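Local coordinates for protein 2-oxoadipate dioxygenase/decarboxylase, chloroplastic/amyloplastic (Oryza sativa, PDB 6W1K) that converts 2-oxoadipate and O2 to D-2-hydroxyglutarate and CO2 with an iron(II) cofactor, in plant lysine catabolism and starch-forming endosperm, at residues A[22-27]-A[115-120]; A[66-72]-A[124-129]; A[74-78]-A[153-157]; A[167-173]-A[251-257]. One frame throughout, in Å; residues are numbered along the deposited sequence.

Contact 1: A[22-27]-A[115-120]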
loop_
_atom_site.group_PDB
_atom_site.type_symbol
_atom_site.label_atom_id
_atom_site.label_comp_id
_atom_site.label_asym_id
_atom_site.label_seq_id
_atom_site.Cartn_x
_atom_site.Cartn_y
_atom_site.Cartn_z
ATOM N N PHE A 22 -3.402 7.571 -16.792
ATOM C CA PHE A 22 -3.049 7.231 -15.418
ATOM C C PHE A 22 -3.640 5.895 -15.008
ATOM O O PHE A 22 -2.957 5.074 -14.379
ATOM C CB PHE A 22 -3.520 8.311 -14.450
ATOM C CG PHE A 22 -3.266 7.965 -12.993
ATOM C CD1 PHE A 22 -2.012 8.121 -12.453
ATOM C CD2 PHE A 22 -4.277 7.472 -12.185
ATOM C CE1 PHE A 22 -1.765 7.815 -11.117
ATOM C CE2 PHE A 22 -4.031 7.149 -10.858
ATOM C CZ PHE A 22 -2.781 7.327 -10.331
ATOM N N ARG A 23 -4.883 5.630 -15.400
ATOM C CA ARG A 23 -5.496 4.358 -15.033
ATOM C C ARG A 23 -4.842 3.166 -15.726
ATOM O O ARG A 23 -4.780 2.081 -15.132
ATOM C CB ARG A 23 -6.989 4.394 -15.328
ATOM C CG ARG A 23 -7.721 5.368 -14.399
ATOM C CD ARG A 23 -9.169 5.493 -14.753
ATOM N NE ARG A 23 -9.878 6.502 -13.955
ATOM C CZ ARG A 23 -10.488 6.261 -12.784
ATOM N NH1 ARG A 23 -10.436 5.043 -12.233
ATOM N NH2 ARG A 23 -11.137 7.242 -12.148
ATOM N N THR A 24 -4.349 3.312 -16.961
ATOM C CA THR A 24 -3.618 2.175 -17.551
ATOM C C THR A 24 -2.326 1.908 -16.786
ATOM O O THR A 24 -1.863 0.762 -16.742
ATOM C CB THR A 24 -3.272 2.380 -19.035
ATOM O OG1 THR A 24 -2.250 3.382 -19.178
ATOM C CG2 THR A 24 -4.507 2.720 -19.840
ATOM N N VAL A 25 -1.709 2.945 -16.194
ATOM C CA VAL A 25 -0.473 2.735 -15.454
ATOM C C VAL A 25 -0.752 1.965 -14.163
ATOM O O VAL A 25 -0.039 1.002 -13.823
ATOM C CB VAL A 25 0.230 4.081 -15.167
ATOM C CG1 VAL A 25 1.476 3.857 -14.275
ATOM C CG2 VAL A 25 0.694 4.796 -16.449
ATOM N N ILE A 26 -1.760 2.385 -13.404
ATOM C CA ILE A 26 -1.992 1.707 -12.133
ATOM C C ILE A 26 -2.551 0.328 -12.412
ATOM O O ILE A 26 -2.371 -0.584 -11.598
ATOM C CB ILE A 26 -2.872 2.508 -11.144
ATOM C CG1 ILE A 26 -4.202 2.959 -11.733
ATOM C CG2 ILE A 26 -2.071 3.690 -10.631
ATOM C CD1 ILE A 26 -5.236 3.390 -10.673
ATOM N N SER A 27 -3.168 0.144 -13.576
ATOM C CA SER A 27 -3.615 -1.184 -13.976
ATOM C C SER A 27 -2.430 -2.106 -14.189
ATOM O O SER A 27 -2.465 -3.273 -13.783
ATOM C CB SER A 27 -4.474 -1.080 -15.234
ATOM O OG SER A 27 -4.748 -2.357 -15.725
ATOM N N VAL A 115 -9.109 -0.373 -10.538
ATOM C CA VAL A 115 -8.399 0.803 -11.031
ATOM C C VAL A 115 -9.275 1.667 -11.948
ATOM O O VAL A 115 -8.891 2.802 -12.248
ATOM C CB VAL A 115 -7.111 0.407 -11.776
ATOM C CG1 VAL A 115 -6.180 -0.332 -10.816
ATOM C CG2 VAL A 115 -7.452 -0.453 -13.024
ATOM N N TYR A 116 -10.429 1.168 -12.388
ATOM C CA TYR A 116 -11.403 1.968 -13.138
ATOM C C TYR A 116 -12.543 2.505 -12.262
ATOM O O TYR A 116 -13.514 3.073 -12.788
ATOM C CB TYR A 116 -11.946 1.148 -14.309
ATOM C CG TYR A 116 -10.815 0.688 -15.203
ATOM C CD1 TYR A 116 -10.140 1.588 -16.024
ATOM C CD2 TYR A 116 -10.383 -0.637 -15.179
ATOM C CE1 TYR A 116 -9.076 1.171 -16.820
ATOM C CE2 TYR A 116 -9.327 -1.064 -15.976
ATOM C CZ TYR A 116 -8.666 -0.156 -16.777
ATOM O OH TYR A 116 -7.616 -0.593 -17.556
ATOM N N GLY A 117 -12.418 2.381 -10.950
ATOM C CA GLY A 117 -13.383 2.910 -10.019
ATOM C C GLY A 117 -12.841 4.181 -9.415
ATOM O O GLY A 117 -12.005 4.865 -10.014
ATOM N N PRO A 118 -13.297 4.527 -8.216
ATOM C CA PRO A 118 -12.758 5.723 -7.556
ATOM C C PRO A 118 -11.250 5.565 -7.403
ATOM O O PRO A 118 -10.760 4.516 -6.997
ATOM C CB PRO A 118 -13.490 5.760 -6.211
ATOM C CG PRO A 118 -14.095 4.415 -6.035
ATOM C CD PRO A 118 -14.347 3.873 -7.417
ATOM N N LEU A 119 -10.516 6.596 -7.773
ATOM C CA LEU A 119 -9.065 6.493 -7.765
ATOM C C LEU A 119 -8.554 6.284 -6.345
ATOM O O LEU A 119 -9.084 6.882 -5.394
ATOM C CB LEU A 119 -8.437 7.750 -8.346
ATOM C CG LEU A 119 -8.462 7.935 -9.855
ATOM C CD1 LEU A 119 -7.938 9.348 -10.115
ATOM C CD2 LEU A 119 -7.685 6.864 -10.628
ATOM N N PRO A 120 -7.533 5.451 -6.162
ATOM C CA PRO A 120 -7.061 5.159 -4.805
ATOM C C PRO A 120 -6.153 6.258 -4.271
ATOM O O PRO A 120 -5.492 6.978 -5.027
ATOM C CB PRO A 120 -6.298 3.844 -4.983
ATOM C CG PRO A 120 -5.710 3.933 -6.403
ATOM C CD PRO A 120 -6.840 4.630 -7.190
#
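Arg23 reaches from the helix into the bend of segment 115-120, and the close packing is centred on its guanidinium. The chain is extended to NE (chi3 -175°), carrying the guanidinium out to two carbonyls. NH1 donates twice, to Val115 O at 2.7 Å and to Gly117 O at 2.7 Å. The second bond is straight (164°) and lies in the planes of both the guanidinium and the carbonyl, whereas the first is bent to 139° and meets Val115 O from above its carbonyl plane. Leu119 CD2 sits over the centre of one guanidinium face, 3.6 Å from Arg23 CZ, and the same methyl meets the edge of the Phe22 ring at CE2, 3.7 Å away. Asp19 is salt-bridged to Arg23 NE. Segment 115-120 closes the long loop between antiparallel strands 97-103 and 121-127 of the central sheet, so these bonds fix its run-in to strand 121-127 against helix 16-36. One turn further along the helix, Ile26 CD1 packs on Val115 CB at 3.7 Å and on Pro120 CD at 4.0 Å. Ser27 OG is hydrogen-bonded to Lys31. The solvent side is looser: the exposed Tyr116 ring reaches across the helix, with CE1 4.1 Å from Arg23 CB.

Contact 2: A[66-72]-A[124-129]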
loop_
_atom_site.group_PDB
_atom_site.type_symbol
_atom_site.label_atom_id
_atom_site.label_comp_id
_atom_site.label_asym_id
_atom_site.label_seq_id
_atom_site.Cartn_x
_atom_site.Cartn_y
_atom_site.Cartn_z
ATOM N N GLY A 66 15.133 5.566 1.574
ATOM C CA GLY A 66 15.314 6.996 1.746
ATOM C C GLY A 66 16.756 7.465 1.692
ATOM O O GLY A 66 17.333 7.911 2.697
ATOM N N VAL A 67 17.354 7.363 0.513
ATOM C CA VAL A 67 18.743 7.743 0.316
ATOM C C VAL A 67 18.955 8.040 -1.164
ATOM O O VAL A 67 18.386 7.376 -2.035
ATOM C CB VAL A 67 19.702 6.642 0.840
ATOM C CG1 VAL A 67 19.610 5.357 0.019
ATOM C CG2 VAL A 67 21.122 7.141 0.859
ATOM N N ASP A 68 19.756 9.074 -1.433
ATOM C CA ASP A 68 20.214 9.411 -2.794
ATOM C C ASP A 68 19.056 9.532 -3.776
ATOM O O ASP A 68 19.155 9.150 -4.942
ATOM C CB ASP A 68 21.227 8.384 -3.307
ATOM C CG ASP A 68 22.516 8.348 -2.478
ATOM O OD1 ASP A 68 23.223 7.312 -2.543
ATOM O OD2 ASP A 68 22.821 9.340 -1.765
ATOM N N GLY A 69 17.956 10.104 -3.309
ATOM C CA GLY A 69 16.805 10.310 -4.156
ATOM C C GLY A 69 15.976 9.080 -4.469
ATOM O O GLY A 69 15.084 9.168 -5.310
ATOM N N TYR A 70 16.251 7.935 -3.853
ATOM C CA TYR A 70 15.485 6.707 -4.099
ATOM C C TYR A 70 14.225 6.609 -3.241
ATOM O O TYR A 70 13.502 5.601 -3.318
ATOM C CB TYR A 70 16.404 5.483 -3.896
ATOM C CG TYR A 70 17.138 5.138 -5.186
ATOM C CD1 TYR A 70 18.256 5.861 -5.595
ATOM C CD2 TYR A 70 16.650 4.151 -6.052
ATOM C CE1 TYR A 70 18.872 5.599 -6.811
ATOM C CE2 TYR A 70 17.262 3.890 -7.276
ATOM C CZ TYR A 70 18.349 4.620 -7.651
ATOM O OH TYR A 70 18.937 4.332 -8.859
ATOM N N GLY A 71 13.932 7.629 -2.447
ATOM C CA GLY A 71 12.872 7.582 -1.447
ATOM C C GLY A 71 11.511 7.994 -1.968
ATOM O O GLY A 71 11.172 7.795 -3.134
ATOM N N ILE A 72 10.709 8.548 -1.063
ATOM C CA ILE A 72 9.325 8.883 -1.380
ATOM C C ILE A 72 9.249 9.705 -2.667
ATOM O O ILE A 72 8.396 9.462 -3.522
ATOM C CB ILE A 72 8.683 9.619 -0.204
ATOM C CG1 ILE A 72 8.544 8.691 0.998
ATOM C CG2 ILE A 72 7.316 10.151 -0.590
ATOM C CD1 ILE A 72 8.297 9.419 2.281
ATOM N N ILE A 124 3.095 6.130 0.620
ATOM C CA ILE A 124 4.471 5.859 0.204
ATOM C C ILE A 124 5.364 6.045 1.424
ATOM O O ILE A 124 5.356 7.114 2.046
ATOM C CB ILE A 124 4.956 6.772 -0.925
ATOM C CG1 ILE A 124 3.970 6.741 -2.101
ATOM C CG2 ILE A 124 6.313 6.303 -1.383
ATOM C CD1 ILE A 124 4.268 7.738 -3.213
ATOM N N SER A 125 6.095 5.017 1.773
ATOM C CA SER A 125 7.001 5.088 2.910
ATOM C C SER A 125 8.437 5.004 2.396
ATOM O O SER A 125 8.696 4.614 1.246
ATOM C CB SER A 125 6.673 3.990 3.914
ATOM O OG SER A 125 6.801 2.720 3.337
ATOM N N GLU A 126 9.370 5.450 3.236
ATOM C CA GLU A 126 10.786 5.275 2.949
ATOM C C GLU A 126 11.539 4.885 4.213
ATOM O O GLU A 126 11.220 5.344 5.307
ATOM C CB GLU A 126 11.416 6.551 2.363
ATOM C CG GLU A 126 11.487 7.737 3.306
ATOM C CD GLU A 126 11.939 9.042 2.625
ATOM O OE1 GLU A 126 12.023 9.117 1.374
ATOM O OE2 GLU A 126 12.204 10.007 3.357
ATOM N N LEU A 127 12.558 4.059 4.041
ATOM C CA LEU A 127 13.476 3.742 5.134
ATOM C C LEU A 127 14.496 4.863 5.322
ATOM O O LEU A 127 15.114 5.332 4.355
ATOM C CB LEU A 127 14.169 2.427 4.814
ATOM C CG LEU A 127 15.180 1.896 5.841
ATOM C CD1 LEU A 127 14.566 1.391 7.104
ATOM C CD2 LEU A 127 15.924 0.771 5.098
ATOM N N LEU A 128 14.688 5.277 6.569
ATOM C CA LEU A 128 15.664 6.313 6.909
ATOM C C LEU A 128 17.025 5.637 7.030
ATOM O O LEU A 128 17.486 5.274 8.121
ATOM C CB LEU A 128 15.251 7.049 8.168
ATOM C CG LEU A 128 13.859 7.680 8.132
ATOM C CD1 LEU A 128 13.481 8.155 9.537
ATOM C CD2 LEU A 128 13.803 8.814 7.122
ATOM N N VAL A 129 17.670 5.486 5.870
ATOM C CA VAL A 129 18.846 4.630 5.740
ATOM C C VAL A 129 19.973 5.122 6.628
ATOM O O VAL A 129 20.717 4.324 7.210
ATOM C CB VAL A 129 19.287 4.568 4.267
ATOM C CG1 VAL A 129 20.620 3.810 4.106
ATOM C CG2 VAL A 129 18.246 3.882 3.460
#
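Ile72, Glu126 and Gly66 bury the most surface where the loop after strand 57-65 meets strand 121-127. The order strand, helix 72-81, then three antiparallel strands, with 57-65 and 121-127 parallel, matches the beta-alpha-beta-beta-beta module of the glyoxalase (vicinal oxygen chelate) fold, and this loop is the link from its first strand to its helix. Gly66 carries the strand pairing one step further, its N donating to Leu127 O at 2.8 Å in the carbonyl plane and on a lone pair. A side chain at Gly66 would clash with that oxygen. Beyond it, a type I' turn from Val67 to Tyr70 reverses the chain, and Val67 CG1 touches Val129 CG2 at 4.0 Å. Ile72 crosses the Glu126 side chain at about a right angle, laying CD1 3.7 Å from Glu126 CG, while its CG1 reaches Ile124 CG2 at 4.0 Å. Glu126 CG lies between its backbone N and carbonyl carbon (chi1 67°), and the chain, extended beyond it, sets the carboxylate at the start of helix 72-81; OE2 is salt-bridged to Arg98. OE1 takes the N-H of Ile72 on its anti side, 25° out of the carboxylate plane, 2.8 Å away and nearly straight at 169°.

Contact 3: A[74-78]-A[153-157]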
loop_
_atom_site.group_PDB
_atom_site.type_symbol
_atom_site.label_atom_id
_atom_site.label_comp_id
_atom_site.label_asym_id
_atom_site.label_seq_id
_atom_site.Cartn_x
_atom_site.Cartn_y
_atom_site.Cartn_z
ATOM N N SER A 74 10.833 9.689 -5.343
ATOM C CA SER A 74 11.063 9.007 -6.607
ATOM C C SER A 74 9.762 8.475 -7.191
ATOM O O SER A 74 9.640 8.339 -8.416
ATOM C CB SER A 74 12.103 7.885 -6.418
ATOM O OG SER A 74 11.566 6.779 -5.710
ATOM N N LEU A 75 8.776 8.200 -6.350
ATOM C CA LEU A 75 7.445 7.845 -6.827
ATOM C C LEU A 75 6.455 8.988 -6.745
ATOM O O LEU A 75 5.531 9.055 -7.559
ATOM C CB LEU A 75 6.865 6.694 -6.014
ATOM C CG LEU A 75 7.232 5.295 -6.475
ATOM C CD1 LEU A 75 6.795 4.348 -5.338
ATOM C CD2 LEU A 75 6.584 4.978 -7.799
ATOM N N ALA A 76 6.626 9.882 -5.776
ATOM C CA ALA A 76 5.591 10.886 -5.550
ATOM C C ALA A 76 5.407 11.780 -6.758
ATOM O O ALA A 76 4.300 12.233 -7.017
ATOM C CB ALA A 76 5.910 11.771 -4.361
ATOM N N GLU A 77 6.489 12.068 -7.485
ATOM C CA GLU A 77 6.417 12.974 -8.632
ATOM C C GLU A 77 5.494 12.443 -9.733
ATOM O O GLU A 77 4.824 13.223 -10.427
ATOM C CB GLU A 77 7.827 13.181 -9.177
ATOM C CG GLU A 77 8.009 14.375 -10.068
ATOM C CD GLU A 77 9.319 14.317 -10.867
ATOM O OE1 GLU A 77 9.357 14.954 -11.946
ATOM O OE2 GLU A 77 10.291 13.632 -10.435
ATOM N N PHE A 78 5.494 11.131 -9.956
ATOM C CA PHE A 78 4.533 10.562 -10.887
ATOM C C PHE A 78 3.109 10.902 -10.472
ATOM O O PHE A 78 2.317 11.409 -11.282
ATOM C CB PHE A 78 4.697 9.038 -10.965
ATOM C CG PHE A 78 3.561 8.354 -11.708
ATOM C CD1 PHE A 78 3.395 8.543 -13.064
ATOM C CD2 PHE A 78 2.660 7.561 -11.020
ATOM C CE1 PHE A 78 2.347 7.922 -13.768
ATOM C CE2 PHE A 78 1.611 6.937 -11.699
ATOM C CZ PHE A 78 1.438 7.135 -13.072
ATOM N N HIS A 153 12.999 6.727 -12.718
ATOM C CA HIS A 153 12.039 5.953 -13.518
ATOM C C HIS A 153 11.411 4.892 -12.666
ATOM O O HIS A 153 11.201 3.753 -13.099
ATOM C CB HIS A 153 12.722 5.390 -14.769
ATOM C CG HIS A 153 13.298 6.477 -15.608
ATOM N ND1 HIS A 153 12.513 7.295 -16.388
ATOM C CD2 HIS A 153 14.542 7.002 -15.650
ATOM C CE1 HIS A 153 13.264 8.240 -16.929
ATOM N NE2 HIS A 153 14.507 8.066 -16.511
ATOM N N ALA A 154 11.056 5.275 -11.438
ATOM C CA ALA A 154 10.506 4.313 -10.489
ATOM C C ALA A 154 9.177 3.754 -10.962
ATOM O O ALA A 154 8.859 2.594 -10.692
ATOM C CB ALA A 154 10.339 4.966 -9.106
ATOM N N THR A 155 8.379 4.556 -11.660
ATOM C CA THR A 155 7.083 4.056 -12.122
ATOM C C THR A 155 7.228 3.019 -13.227
ATOM O O THR A 155 6.498 2.019 -13.245
ATOM C CB THR A 155 6.239 5.247 -12.589
ATOM O OG1 THR A 155 6.228 6.199 -11.526
ATOM C CG2 THR A 155 4.824 4.829 -12.896
ATOM N N LEU A 156 8.163 3.233 -14.147
ATOM C CA LEU A 156 8.508 2.211 -15.126
ATOM C C LEU A 156 8.905 0.911 -14.445
ATOM O O LEU A 156 8.454 -0.172 -14.828
ATOM C CB LEU A 156 9.643 2.725 -16.004
ATOM C CG LEU A 156 9.465 3.229 -17.427
ATOM C CD1 LEU A 156 10.871 3.540 -17.921
ATOM C CD2 LEU A 156 8.775 2.194 -18.229
ATOM N N ALA A 157 9.747 1.005 -13.414
ATOM C CA ALA A 157 10.121 -0.179 -12.637
ATOM C C ALA A 157 8.890 -0.862 -12.037
ATOM O O ALA A 157 8.741 -2.090 -12.107
ATOM C CB ALA A 157 11.103 0.220 -11.543
HETATM O O HOH W 1 11.002 8.447 -10.432
HETATM O O HOH W 2 8.706 7.619 -11.702
#
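Helix 72-81 and the first turn of helix 154-160 come nearest at Leu75 and Ala154, whose CA atoms are 5.9 Å apart, and no direct hydrogen bond joins the two backbones. The short approach is consistent with the small side chain of Ala154, whose CB lies 3.5 Å from Ser74 O and 4.0 Å from Leu75 CD2. A water partly bridges the helices, accepting from Thr155 N at 3.1 Å and donating only weakly to Ser74 O. The side-chain contact proper is between Thr155 and Phe78, which cross at about a right angle. Thr155 CG2 stands over the centre of the Phe78 ring in a CH-pi contact, 3.8 Å from the centroid and 4° off the ring normal. Thr155 OG1 lies beside its own backbone N (chi1 -53°), 3.3 Å from Phe78 CB at the root of the aromatic side chain, which leaves CG2 anti to that N and over the ring. Replacing Phe78 by an alanine would probably leave the Thr155 methyl without the ring face beneath it and open a gap toward Val25, which touches both residues from helix 16-36. Helix 72-81 is the helix of a beta-alpha-beta-beta-beta module consistent with the glyoxalase clan, and here the side of it that carries Ser74, Leu75 and Phe78 receives the amino-terminal turn of helix 154-160, with helix 16-36 flanking both.

Contact 4: A[167-173]-A[251-257]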
loop_
_atom_site.group_PDB
_atom_site.type_symbol
_atom_site.label_atom_id
_atom_site.label_comp_id
_atom_site.label_asym_id
_atom_site.label_seq_id
_atom_site.Cartn_x
_atom_site.Cartn_y
_atom_site.Cartn_z
ATOM N N LYS A 167 20.544 -7.664 -9.129
ATOM C CA LYS A 167 19.928 -8.704 -8.314
ATOM C C LYS A 167 20.765 -8.900 -7.058
ATOM O O LYS A 167 21.988 -8.971 -7.151
ATOM C CB LYS A 167 19.863 -10.020 -9.086
ATOM C CG LYS A 167 18.715 -10.937 -8.704
ATOM C CD LYS A 167 18.645 -12.179 -9.620
ATOM C CE LYS A 167 17.196 -12.448 -10.084
ATOM N NZ LYS A 167 16.811 -13.917 -10.069
ATOM N N PRO A 168 20.154 -8.990 -5.887
ATOM C CA PRO A 168 20.944 -9.091 -4.647
ATOM C C PRO A 168 21.546 -10.468 -4.448
ATOM O O PRO A 168 21.044 -11.473 -4.963
ATOM C CB PRO A 168 19.921 -8.804 -3.547
ATOM C CG PRO A 168 18.640 -8.494 -4.230
ATOM C CD PRO A 168 18.707 -8.885 -5.645
ATOM N N ILE A 169 22.679 -10.502 -3.709
ATOM C CA ILE A 169 23.244 -11.757 -3.232
ATOM C C ILE A 169 22.602 -12.068 -1.891
ATOM O O ILE A 169 22.230 -11.171 -1.125
ATOM C CB ILE A 169 24.786 -11.727 -3.123
ATOM C CG1 ILE A 169 25.211 -10.729 -2.053
ATOM C CG2 ILE A 169 25.392 -11.350 -4.473
ATOM C CD1 ILE A 169 26.684 -10.563 -1.925
ATOM N N TYR A 170 22.497 -13.362 -1.600
ATOM C CA TYR A 170 21.747 -13.802 -0.431
ATOM C C TYR A 170 22.365 -13.257 0.853
ATOM O O TYR A 170 21.646 -12.860 1.773
ATOM C CB TYR A 170 21.699 -15.343 -0.386
ATOM C CG TYR A 170 20.835 -15.861 0.761
ATOM C CD1 TYR A 170 19.568 -15.365 0.945
ATOM C CD2 TYR A 170 21.295 -16.828 1.658
ATOM C CE1 TYR A 170 18.762 -15.797 2.004
ATOM C CE2 TYR A 170 20.484 -17.278 2.711
ATOM C CZ TYR A 170 19.223 -16.750 2.881
ATOM O OH TYR A 170 18.415 -17.185 3.917
ATOM N N SER A 171 23.698 -13.260 0.940
ATOM C CA SER A 171 24.368 -12.781 2.142
ATOM C C SER A 171 23.920 -11.365 2.482
ATOM O O SER A 171 23.744 -11.024 3.656
ATOM C CB SER A 171 25.881 -12.813 1.960
ATOM O OG SER A 171 26.280 -12.040 0.845
ATOM N N ASP A 172 23.720 -10.528 1.474
ATOM C CA ASP A 172 23.313 -9.157 1.762
ATOM C C ASP A 172 21.876 -9.116 2.273
ATOM O O ASP A 172 21.551 -8.345 3.187
ATOM C CB ASP A 172 23.456 -8.286 0.521
ATOM C CG ASP A 172 24.920 -7.942 0.170
ATOM O OD1 ASP A 172 25.806 -8.084 1.037
ATOM O OD2 ASP A 172 25.157 -7.497 -0.985
ATOM N N PHE A 173 20.995 -9.899 1.646
ATOM C CA PHE A 173 19.624 -10.042 2.125
ATOM C C PHE A 173 19.614 -10.525 3.572
ATOM O O PHE A 173 18.866 -10.009 4.403
ATOM C CB PHE A 173 18.882 -11.012 1.205
ATOM C CG PHE A 173 17.447 -11.280 1.597
ATOM C CD1 PHE A 173 17.108 -12.424 2.271
ATOM C CD2 PHE A 173 16.445 -10.401 1.243
ATOM C CE1 PHE A 173 15.771 -12.681 2.611
ATOM C CE2 PHE A 173 15.128 -10.660 1.557
ATOM C CZ PHE A 173 14.791 -11.791 2.253
ATOM N N PHE A 251 13.120 -17.212 -4.490
ATOM C CA PHE A 251 13.910 -16.233 -5.226
ATOM C C PHE A 251 15.316 -16.785 -5.410
ATOM O O PHE A 251 15.941 -17.241 -4.450
ATOM C CB PHE A 251 13.887 -14.899 -4.469
ATOM C CG PHE A 251 14.483 -13.749 -5.223
ATOM C CD1 PHE A 251 13.754 -13.065 -6.177
ATOM C CD2 PHE A 251 15.793 -13.328 -4.950
ATOM C CE1 PHE A 251 14.330 -11.994 -6.862
ATOM C CE2 PHE A 251 16.363 -12.255 -5.609
ATOM C CZ PHE A 251 15.644 -11.593 -6.570
ATOM N N THR A 252 15.818 -16.750 -6.638
ATOM C CA THR A 252 17.210 -17.119 -6.886
ATOM C C THR A 252 18.076 -15.861 -6.831
ATOM O O THR A 252 18.003 -14.995 -7.706
ATOM C CB THR A 252 17.336 -17.868 -8.211
ATOM O OG1 THR A 252 16.575 -19.080 -8.096
ATOM C CG2 THR A 252 18.810 -18.255 -8.503
ATOM N N PHE A 253 18.882 -15.759 -5.788
ATOM C CA PHE A 253 19.798 -14.649 -5.618
ATOM C C PHE A 253 20.981 -14.745 -6.593
ATOM O O PHE A 253 21.249 -15.783 -7.217
ATOM C CB PHE A 253 20.258 -14.606 -4.154
ATOM C CG PHE A 253 19.144 -14.264 -3.211
ATOM C CD1 PHE A 253 18.277 -15.251 -2.738
ATOM C CD2 PHE A 253 18.941 -12.953 -2.807
ATOM C CE1 PHE A 253 17.252 -14.936 -1.882
ATOM C CE2 PHE A 253 17.897 -12.632 -1.950
ATOM C CZ PHE A 253 17.058 -13.617 -1.496
ATOM N N ALA A 254 21.698 -13.625 -6.704
ATOM C CA ALA A 254 22.734 -13.481 -7.710
ATOM C C ALA A 254 23.885 -14.442 -7.508
ATOM O O ALA A 254 24.609 -14.717 -8.470
ATOM C CB ALA A 254 23.277 -12.054 -7.728
ATOM N N ASP A 255 24.114 -14.922 -6.285
ATOM C CA ASP A 255 25.178 -15.892 -6.041
ATOM C C ASP A 255 24.705 -17.331 -6.224
ATOM O O ASP A 255 25.400 -18.254 -5.796
ATOM C CB ASP A 255 25.779 -15.705 -4.633
ATOM C CG ASP A 255 24.728 -15.464 -3.530
ATOM O OD1 ASP A 255 23.501 -15.393 -3.778
ATOM O OD2 ASP A 255 25.158 -15.319 -2.372
ATOM N N GLY A 256 23.516 -17.533 -6.817
ATOM C CA GLY A 256 23.016 -18.854 -7.136
ATOM C C GLY A 256 22.112 -19.477 -6.089
ATOM O O GLY A 256 21.462 -20.499 -6.372
ATOM N N ILE A 257 22.016 -18.874 -4.912
ATOM C CA ILE A 257 21.277 -19.447 -3.792
ATOM C C ILE A 257 19.794 -19.157 -3.954
ATOM O O ILE A 257 19.386 -18.009 -4.198
ATOM C CB ILE A 257 21.820 -18.892 -2.465
ATOM C CG1 ILE A 257 23.261 -19.362 -2.267
ATOM C CG2 ILE A 257 20.924 -19.304 -1.284
ATOM C CD1 ILE A 257 23.962 -18.648 -1.148
HETATM O O HOH W 3 14.273 -15.774 -8.748
HETATM O O HOH W 4 25.732 -15.463 0.026
#
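Phe253 lies at the centre of this contact, its ring touched by Tyr170 and Phe173 from the other segment. Tyr170 CD1 rests over one face of the Phe253 ring, offset toward the rim and 3.7 Å from CE1, with the two planes at 55°. Phe173 meets the far end of the ring: its CB is 3.7 Å from Phe253 CE2, and Phe253 CZ lies over a face of the Phe173 ring. The opposite face of Phe253 is covered by Phe251 CD2. An alanine at Phe253 would probably leave Tyr170 and Phe173 without the ring that joins them and uncover the edge of Phe251.

Polar bonds around this aromatic cluster hold the two segments in place. Ala254 N donates to Pro168 O at 2.8 Å, almost straight at 176°. From the type I beta turn of Phe253 to Gly256, Asp255 offers OD1 to Tyr170 N at 3.1 Å, on the syn side but with the donor tilted out of the carboxylate plane, engaging an N-H of the first turn of helix 170-179 just after the N-cap residue Ile169. Lys167, bent at chi3 and chi4, brings NZ to Thr252 O at 2.9 Å; the same ammonium stands over the face of Phe251, 4.7 Å from its centroid, as a cation-pi pair.

The contact thus binds the start of helix 170-179 to the turn linking antiparallel strands 248-252 and 258-271. Ile261 of the latter strand touches Phe173, Phe251 and Phe253, while Val188 of helix 181-189 packs on Phe173 and Phe253.

In the fold
Contacts 1, 2 and 3 interlock, their segments alternating along the chain. Contacts 1 and 3 are about 16 Å apart between centres and join through Val25 CG1, 3.5 Å from Phe78 CZ. Contacts 2 and 3 are about 12 Å apart between centres, and Ile124 CD1 packs against Leu75 CB at 4.0 Å. Strand 121-127 connects contact 1 to contact 2 past the active site: the side chain of Pro120 is about 5 Å from that of His59, which with His195 and Glu267 holds the nickel ion here, and the side chain of Ser125 is about 4 Å from the bound 2-oxoadipate. Contact 4 stands apart, its nearest atoms about 11 Å from contact 2, although both reach the same sheet.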